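PDB 3KN3: putative periplasmic protein from Wolinella succinogenes, which probably serves as a periplasmic solute-binding protein, related to tungstate-binding components of ABC transporters, with a site that can hold glutathione. Local coordinates for residues F74-M82 with Y218-V229. Sequence-based numbering, arbitrary orientation.
With ACY (acetic acid), chain F.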
loop_
_atom_site.group_PDB
_atom_site.type_symbol
_atom_site.label_atom_id
_atom_site.label_comp_id
_atom_site.label_asym_id
_atom_site.label_seq_id
_atom_site.Cartn_x
_atom_site.Cartn_y
_atom_site.Cartn_z
ATOM N N PHE A 74 21.983 3.098 1.992
ATOM C CA PHE A 74 21.404 3.202 3.321
ATOM C C PHE A 74 20.729 1.907 3.743
ATOM O O PHE A 74 20.889 1.469 4.880
ATOM C CB PHE A 74 20.436 4.399 3.414
ATOM C CG PHE A 74 21.108 5.724 3.207
ATOM C CD1 PHE A 74 22.483 5.839 3.346
ATOM C CD2 PHE A 74 20.377 6.849 2.886
ATOM C CE1 PHE A 74 23.116 7.057 3.157
ATOM C CE2 PHE A 74 20.996 8.070 2.696
ATOM C CZ PHE A 74 22.367 8.175 2.832
ATOM N N GLY A 75 19.987 1.291 2.828
ATOM C CA GLY A 75 19.321 0.038 3.128
ATOM C C GLY A 75 19.747 -1.083 2.203
ATOM O O GLY A 75 20.150 -0.843 1.065
ATOM N N ILE A 76 19.666 -2.311 2.697
ATOM C CA ILE A 76 19.921 -3.491 1.879
ATOM C C ILE A 76 18.803 -4.493 2.101
ATOM O O ILE A 76 17.990 -4.327 3.010
ATOM C CB ILE A 76 21.243 -4.157 2.247
ATOM C CG1 ILE A 76 21.218 -4.642 3.695
ATOM C CG2 ILE A 76 22.415 -3.203 2.035
ATOM C CD1 ILE A 76 22.516 -5.342 4.118
ATOM N N ASP A 77 18.754 -5.513 1.251
ATOM C CA ASP A 77 17.835 -6.646 1.407
ATOM C C ASP A 77 16.370 -6.244 1.325
ATOM O O ASP A 77 15.511 -6.820 1.996
ATOM C CB ASP A 77 18.121 -7.400 2.705
ATOM C CG ASP A 77 19.521 -7.982 2.740
ATOM O OD1 ASP A 77 20.047 -8.220 3.847
ATOM O OD2 ASP A 77 20.108 -8.190 1.658
ATOM N N ARG A 78 16.098 -5.258 0.481
ATOM C CA ARG A 78 14.737 -4.793 0.236
ATOM C C ARG A 78 13.814 -5.986 -0.046
ATOM O O ARG A 78 14.090 -6.806 -0.911
ATOM C CB ARG A 78 14.755 -3.759 -0.901
ATOM C CG ARG A 78 13.544 -3.744 -1.802
ATOM C CD ARG A 78 12.427 -2.871 -1.265
ATOM N NE ARG A 78 11.984 -1.900 -2.260
ATOM C CZ ARG A 78 11.048 -2.137 -3.173
ATOM N NH1 ARG A 78 10.445 -3.319 -3.232
ATOM N NH2 ARG A 78 10.716 -1.187 -4.030
ATOM N N THR A 79 12.729 -6.076 0.713
ATOM C CA THR A 79 11.883 -7.261 0.754
ATOM C C THR A 79 10.409 -6.850 0.867
ATOM O O THR A 79 9.990 -6.314 1.885
ATOM C CB THR A 79 12.263 -8.139 1.983
ATOM O OG1 THR A 79 13.582 -8.681 1.814
ATOM C CG2 THR A 79 11.253 -9.265 2.215
ATOM N N PRO A 80 9.610 -7.089 -0.189
ATOM C CA PRO A 80 8.207 -6.661 -0.156
ATOM C C PRO A 80 7.285 -7.572 0.646
ATOM O O PRO A 80 7.440 -8.794 0.631
ATOM C CB PRO A 80 7.799 -6.691 -1.630
ATOM C CG PRO A 80 9.084 -6.677 -2.391
ATOM C CD PRO A 80 10.024 -7.473 -1.546
ATOM N N VAL A 81 6.331 -6.958 1.341
ATOM C CA VAL A 81 5.254 -7.686 1.992
ATOM C C VAL A 81 3.943 -7.197 1.397
ATOM O O VAL A 81 3.621 -6.018 1.468
ATOM C CB VAL A 81 5.227 -7.441 3.508
ATOM C CG1 VAL A 81 4.028 -8.156 4.152
ATOM C CG2 VAL A 81 6.544 -7.861 4.142
HETATM N N MSE A 82 3.187 -8.096 0.795
HETATM C CA MSE A 82 2.024 -7.647 0.060
HETATM C C MSE A 82 0.823 -7.661 0.972
HETATM O O MSE A 82 0.634 -8.601 1.741
HETATM C CB MSE A 82 1.786 -8.515 -1.158
HETATM C CG MSE A 82 1.018 -9.761 -0.850
HETATM SE SE MSE A 82 -0.211 -10.144 -2.299
HETATM C CE MSE A 82 1.084 -10.407 -3.725
ATOM N N TYR A 218 22.229 -6.420 12.664
ATOM C CA TYR A 218 21.945 -6.877 11.311
ATOM C C TYR A 218 21.522 -8.343 11.314
ATOM O O TYR A 218 20.714 -8.768 10.475
ATOM C CB TYR A 218 23.136 -6.674 10.384
ATOM C CG TYR A 218 22.920 -7.326 9.035
ATOM C CD1 TYR A 218 21.936 -6.869 8.167
ATOM C CD2 TYR A 218 23.696 -8.411 8.633
ATOM C CE1 TYR A 218 21.734 -7.475 6.937
ATOM C CE2 TYR A 218 23.506 -9.019 7.404
ATOM C CZ TYR A 218 22.528 -8.557 6.562
ATOM O OH TYR A 218 22.343 -9.181 5.346
ATOM N N LYS A 219 22.068 -9.104 12.260
ATOM C CA LYS A 219 21.626 -10.469 12.461
ATOM C C LYS A 219 20.129 -10.514 12.715
ATOM O O LYS A 219 19.395 -11.220 12.017
ATOM C CB LYS A 219 22.399 -11.122 13.601
ATOM C CG LYS A 219 23.762 -11.600 13.148
ATOM C CD LYS A 219 24.564 -12.235 14.268
ATOM C CE LYS A 219 25.912 -12.764 13.740
ATOM N NZ LYS A 219 26.647 -13.443 14.834
ATOM N N GLY A 220 19.681 -9.731 13.696
ATOM C CA GLY A 220 18.274 -9.647 14.012
ATOM C C GLY A 220 17.464 -9.238 12.793
ATOM O O GLY A 220 16.387 -9.769 12.553
ATOM N N ALA A 221 17.989 -8.296 12.018
ATOM C CA ALA A 221 17.299 -7.827 10.822
ATOM C C ALA A 221 17.147 -8.933 9.774
ATOM O O ALA A 221 16.051 -9.171 9.245
ATOM C CB ALA A 221 18.026 -6.609 10.232
ATOM N N LYS A 222 18.249 -9.612 9.469
ATOM C CA LYS A 222 18.213 -10.678 8.478
ATOM C C LYS A 222 17.293 -11.835 8.920
ATOM O O LYS A 222 16.582 -12.442 8.109
ATOM C CB LYS A 222 19.633 -11.164 8.178
ATOM C CG LYS A 222 19.711 -12.416 7.353
ATOM C CD LYS A 222 19.644 -12.150 5.857
ATOM C CE LYS A 222 19.759 -13.470 5.075
ATOM N NZ LYS A 222 20.687 -14.462 5.744
ATOM N N GLN A 223 17.286 -12.125 10.214
ATOM C CA GLN A 223 16.416 -13.176 10.724
ATOM C C GLN A 223 14.942 -12.847 10.483
ATOM O O GLN A 223 14.170 -13.675 10.003
ATOM C CB GLN A 223 16.668 -13.402 12.206
ATOM C CG GLN A 223 15.833 -14.507 12.809
ATOM C CD GLN A 223 15.994 -14.588 14.324
ATOM O OE1 GLN A 223 17.095 -14.811 14.826
ATOM N NE2 GLN A 223 14.895 -14.386 15.056
ATOM N N PHE A 224 14.557 -11.624 10.807
ATOM C CA PHE A 224 13.188 -11.199 10.600
ATOM C C PHE A 224 12.807 -11.242 9.128
ATOM O O PHE A 224 11.719 -11.680 8.768
ATOM C CB PHE A 224 13.006 -9.791 11.132
ATOM C CG PHE A 224 11.642 -9.252 10.917
ATOM C CD1 PHE A 224 10.555 -9.839 11.537
ATOM C CD2 PHE A 224 11.439 -8.159 10.104
ATOM C CE1 PHE A 224 9.285 -9.338 11.350
ATOM C CE2 PHE A 224 10.172 -7.652 9.914
ATOM C CZ PHE A 224 9.094 -8.242 10.536
ATOM N N ILE A 225 13.710 -10.780 8.279
ATOM C CA ILE A 225 13.455 -10.775 6.848
ATOM C C ILE A 225 13.320 -12.200 6.310
ATOM O O ILE A 225 12.444 -12.483 5.498
ATOM C CB ILE A 225 14.557 -9.991 6.086
ATOM C CG1 ILE A 225 14.360 -8.485 6.262
ATOM C CG2 ILE A 225 14.582 -10.365 4.617
ATOM C CD1 ILE A 225 15.512 -7.674 5.719
ATOM N N ASP A 226 14.178 -13.102 6.767
ATOM C CA ASP A 226 14.101 -14.486 6.317
ATOM C C ASP A 226 12.773 -15.106 6.763
ATOM O O ASP A 226 12.139 -15.858 6.027
ATOM C CB ASP A 226 15.282 -15.304 6.845
ATOM C CG ASP A 226 16.618 -14.900 6.224
ATOM O OD1 ASP A 226 16.623 -14.172 5.209
ATOM O OD2 ASP A 226 17.673 -15.327 6.753
ATOM N N TRP A 227 12.344 -14.771 7.973
ATOM C CA TRP A 227 11.086 -15.292 8.505
ATOM C C TRP A 227 9.919 -14.882 7.600
ATOM O O TRP A 227 9.121 -15.715 7.175
ATOM C CB TRP A 227 10.903 -14.784 9.933
ATOM C CG TRP A 227 9.611 -15.121 10.587
ATOM C CD1 TRP A 227 9.259 -16.319 11.124
ATOM C CD2 TRP A 227 8.509 -14.238 10.815
ATOM N NE1 TRP A 227 7.996 -16.250 11.646
ATOM C CE2 TRP A 227 7.513 -14.979 11.474
ATOM C CE3 TRP A 227 8.264 -12.894 10.515
ATOM C CZ2 TRP A 227 6.282 -14.419 11.850
ATOM C CZ3 TRP A 227 7.039 -12.342 10.882
ATOM C CH2 TRP A 227 6.067 -13.106 11.540
ATOM N N ILE A 228 9.854 -13.594 7.288
ATOM C CA ILE A 228 8.836 -13.039 6.407
ATOM C C ILE A 228 8.840 -13.712 5.024
ATOM O O ILE A 228 7.811 -14.070 4.464
ATOM C CB ILE A 228 9.114 -11.548 6.212
ATOM C CG1 ILE A 228 8.693 -10.765 7.461
ATOM C CG2 ILE A 228 8.435 -11.040 4.957
ATOM C CD1 ILE A 228 7.212 -10.514 7.554
ATOM N N VAL A 229 10.029 -13.894 4.490
ATOM C CA VAL A 229 10.203 -14.433 3.164
ATOM C C VAL A 229 9.938 -15.946 3.109
ATOM O O VAL A 229 9.659 -16.491 2.041
ATOM C CB VAL A 229 11.625 -14.092 2.704
ATOM C CG1 VAL A 229 12.350 -15.309 2.209
ATOM C CG2 VAL A 229 11.603 -12.943 1.706
HETATM C C ACY F . 7.818 -4.628 -5.643
HETATM O O ACY F . 7.624 -5.831 -5.953
HETATM O OXT ACY F . 8.844 -3.981 -5.953
HETATM C CH3 ACY F . 6.768 -3.907 -4.848
#
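Thr-79 turns toward the helix and meets Ile-225, and with Val-81 and Ile-228 these buried residues form the closely packed part of the contact. Thr-79 OG1 lies 3.4 Å from Ile-225 CG2. Threonine suits this place because its hydroxyl is satisfied within its own segment: OG1 donates to the carbonyl O of Asp-77, two residues back, at 2.7 Å from above the carbonyl plane. With chi1 at -67°, OG1 stands beside the backbone N, near that carbonyl, and methyl CG2 is left to pack 3.7 Å from CG2 of Val-229, at the exposed margin. Isoleucine at 225 uses both branches, CG2 on Thr-79 and CD1 on Asp-77, 3.8 Å from its O. One turn on, Ile-228 CG2 meets Val-81 CG2 at 3.8 Å, their methyls giving a buried apolar surface.

In the periplasmic binding protein fold, helices cover the central sheet of each lobe; here helix 218-229 lies across one face of strand 78-82, the segment axes at 42°. The strand pairs antiparallel with 202-208, and the Val-81 side chain lies near that of Tyr-203, which is known to bind glutathione, although none is bound here.

Toward the start of the helix the contact becomes polar and more open. The chain turns a corner at Asp-77, whose OD1 accepts a 2.9 Å hydrogen bond from Tyr-218 OH through its syn lone pair; OD1 lies in the ring plane, at its edge, with carboxylate and ring 35° apart. Tyrosine spans the gap and also offers CE1 to Ile-76 CD1, 3.6 Å away. A phenylalanine in its place would probably keep much of that apolar contact but leave the Asp-77 carboxylate without its phenolic donor. Exposed Lys-222 joins Asp-226 OD2 in a salt bridge whose hydrogen bond is weak; its NZ stays 6.6 Å from Asp-77 OD1, too far for direct pairing.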